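Malonyl-CoA-[acyl-carrier-protein] transacylase (Coxiella burnetii, PDB 3TQE) probably transfers the malonyl group from coenzyme A to the acyl carrier protein, supplying the extender unit for bacterial fatty acid synthesis. Local coordinates at residues V118-R121 and G122-Q126. Sequence-based numbering, arbitrary orientation.
Sequences VEKR and GQYMQ. With GLY (glycine), chain B.
Arg121 and Met125 meet one turn apart on helix 111-128 of the acyl transferase domain, and this part of the helix illustrates how an alpha-helix can turn one side toward an active site while the rest of the turn is tied together by its own side chains. Four successive i to i+4 backbone bonds build it, from Gly122 N to Val118 O through Met125 N to Arg121 O; that from Tyr124 N to Lys120 O is the shortest at 2.7 Å.

On the buried face, the Arg121 guanidinium is met over a face by selenium and at its edge by a carboxylate oxygen. CG anti to the backbone N (chi1 -180°) and an extended chain carry the group out to the bound glycine. SE of Met125, a selenomethionine, lies 3.8 Å from Arg121 NH1. In the guanidinium plane, Arg121 NH1 donates to O of the glycine (3.0 Å). Gln67 also bonds NH1, while NH2 reaches Gln254 and Ser96 OG, the predicted active-site serine; several bonds thus fix the group's rotation. The grip on a carboxylate oxygen is consistent with the role of the arginine that binds the malonyl carboxylate in FabD enzymes.

The remaining side-chain pairs lie against one another. The Glu119 carboxylate and Gln123 amide are stacked, planes 13° apart; Gln123 NE2 bonds Gln64. Lys120 CB makes a CH-pi contact over the Tyr124 ring, 4.2 Å from its centroid. Tyr124 OH bonds Asp219 on helix 210-220, and Lys120 O sits over a ring face, 3.1 Å from Tyr124 CG.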
loop_
_atom_site.group_PDB
_atom_site.type_symbol
_atom_site.label_atom_id
_atom_site.label_comp_id
_atom_site.label_asym_id
_atom_site.label_seq_id
_atom_site.Cartn_x
_atom_site.Cartn_y
_atom_site.Cartn_z
ATOM N N VAL A 118 -2.599 -10.004 -7.593
ATOM C CA VAL A 118 -2.025 -8.673 -7.689
ATOM C C VAL A 118 -1.213 -8.497 -8.953
ATOM O O VAL A 118 -1.078 -7.383 -9.420
ATOM C CB VAL A 118 -1.255 -8.229 -6.434
ATOM C CG1 VAL A 118 -2.157 -8.250 -5.202
ATOM C CG2 VAL A 118 0.028 -9.007 -6.233
ATOM N N GLU A 119 -0.692 -9.591 -9.520
ATOM C CA GLU A 119 -0.121 -9.489 -10.834
ATOM C C GLU A 119 -1.181 -9.038 -11.818
ATOM O O GLU A 119 -0.937 -8.145 -12.619
ATOM C CB GLU A 119 0.475 -10.804 -11.271
ATOM C CG GLU A 119 1.062 -10.698 -12.663
ATOM C CD GLU A 119 1.632 -11.967 -13.180
ATOM O OE1 GLU A 119 0.933 -13.001 -13.100
ATOM O OE2 GLU A 119 2.783 -11.913 -13.685
ATOM N N LYS A 120 -2.366 -9.634 -11.728
ATOM C CA LYS A 120 -3.455 -9.226 -12.597
ATOM C C LYS A 120 -3.872 -7.798 -12.315
ATOM O O LYS A 120 -4.116 -7.010 -13.234
ATOM C CB LYS A 120 -4.650 -10.151 -12.460
ATOM C CG LYS A 120 -4.479 -11.486 -13.160
ATOM C CD LYS A 120 -5.551 -12.438 -12.684
ATOM C CE LYS A 120 -5.432 -13.798 -13.339
ATOM N NZ LYS A 120 -6.447 -14.742 -12.765
ATOM N N ARG A 121 -3.931 -7.446 -11.050
ATOM C CA ARG A 121 -4.276 -6.081 -10.683
ATOM C C ARG A 121 -3.334 -5.103 -11.364
ATOM O O ARG A 121 -3.763 -4.103 -11.935
ATOM C CB ARG A 121 -4.255 -5.913 -9.173
ATOM C CG ARG A 121 -4.603 -4.538 -8.658
ATOM C CD ARG A 121 -4.545 -4.583 -7.168
ATOM N NE ARG A 121 -4.973 -3.353 -6.501
ATOM C CZ ARG A 121 -4.181 -2.334 -6.183
ATOM N NH1 ARG A 121 -2.893 -2.341 -6.502
ATOM N NH2 ARG A 121 -4.694 -1.280 -5.549
ATOM N N GLY A 122 -2.034 -5.384 -11.296
ATOM C CA GLY A 122 -1.065 -4.525 -11.949
ATOM C C GLY A 122 -1.260 -4.495 -13.438
ATOM O O GLY A 122 -1.226 -3.424 -14.065
ATOM N N GLN A 123 -1.433 -5.664 -14.027
ATOM C CA GLN A 123 -1.632 -5.743 -15.479
ATOM C C GLN A 123 -2.848 -4.947 -15.897
ATOM O O GLN A 123 -2.775 -4.143 -16.833
ATOM C CB GLN A 123 -1.729 -7.195 -15.928
ATOM C CG GLN A 123 -0.385 -7.898 -15.799
ATOM C CD GLN A 123 -0.417 -9.372 -16.062
ATOM O OE1 GLN A 123 -1.456 -9.993 -15.973
ATOM N NE2 GLN A 123 0.766 -9.953 -16.367
ATOM N N TYR A 124 -3.953 -5.130 -15.205
ATOM C CA TYR A 124 -5.170 -4.457 -15.620
ATOM C C TYR A 124 -5.047 -2.950 -15.435
ATOM O O TYR A 124 -5.524 -2.170 -16.244
ATOM C CB TYR A 124 -6.366 -4.963 -14.841
ATOM C CG TYR A 124 -6.659 -6.415 -14.959
ATOM C CD1 TYR A 124 -6.230 -7.164 -16.019
ATOM C CD2 TYR A 124 -7.404 -7.042 -14.002
ATOM C CE1 TYR A 124 -6.523 -8.531 -16.098
ATOM C CE2 TYR A 124 -7.716 -8.372 -14.095
ATOM C CZ TYR A 124 -7.280 -9.107 -15.156
ATOM O OH TYR A 124 -7.582 -10.449 -15.215
HETATM N N MSE A 125 -4.457 -2.534 -14.322
HETATM C CA MSE A 125 -4.312 -1.104 -14.069
HETATM C C MSE A 125 -3.434 -0.447 -15.116
HETATM O O MSE A 125 -3.726 0.652 -15.560
HETATM C CB MSE A 125 -3.747 -0.865 -12.678
HETATM C CG MSE A 125 -4.746 -1.200 -11.594
HETATM SE SE MSE A 125 -4.040 -0.987 -9.819
HETATM C CE MSE A 125 -2.178 -0.781 -10.297
ATOM N N GLN A 126 -2.385 -1.140 -15.513
ATOM C CA GLN A 126 -1.490 -0.627 -16.531
ATOM C C GLN A 126 -2.209 -0.372 -17.846
ATOM O O GLN A 126 -1.857 0.549 -18.596
ATOM C CB GLN A 126 -0.396 -1.651 -16.767
ATOM C CG GLN A 126 0.606 -1.258 -17.805
ATOM C CD GLN A 126 1.495 -0.228 -17.285
ATOM O OE1 GLN A 126 1.394 0.972 -17.627
ATOM N NE2 GLN A 126 2.364 -0.653 -16.391
HETATM N N GLY B . -1.170 3.820 -5.824
HETATM C CA GLY B . -0.515 2.486 -6.020
HETATM C C GLY B . -1.506 1.386 -6.356
HETATM O O GLY B . -1.271 0.174 -6.174
HETATM O OXT GLY B . -2.595 1.693 -6.811
HETATM O O HOH W 1 -1.722 -12.625 -15.312
HETATM O O HOH W 2 -7.955 -13.733 -15.223
#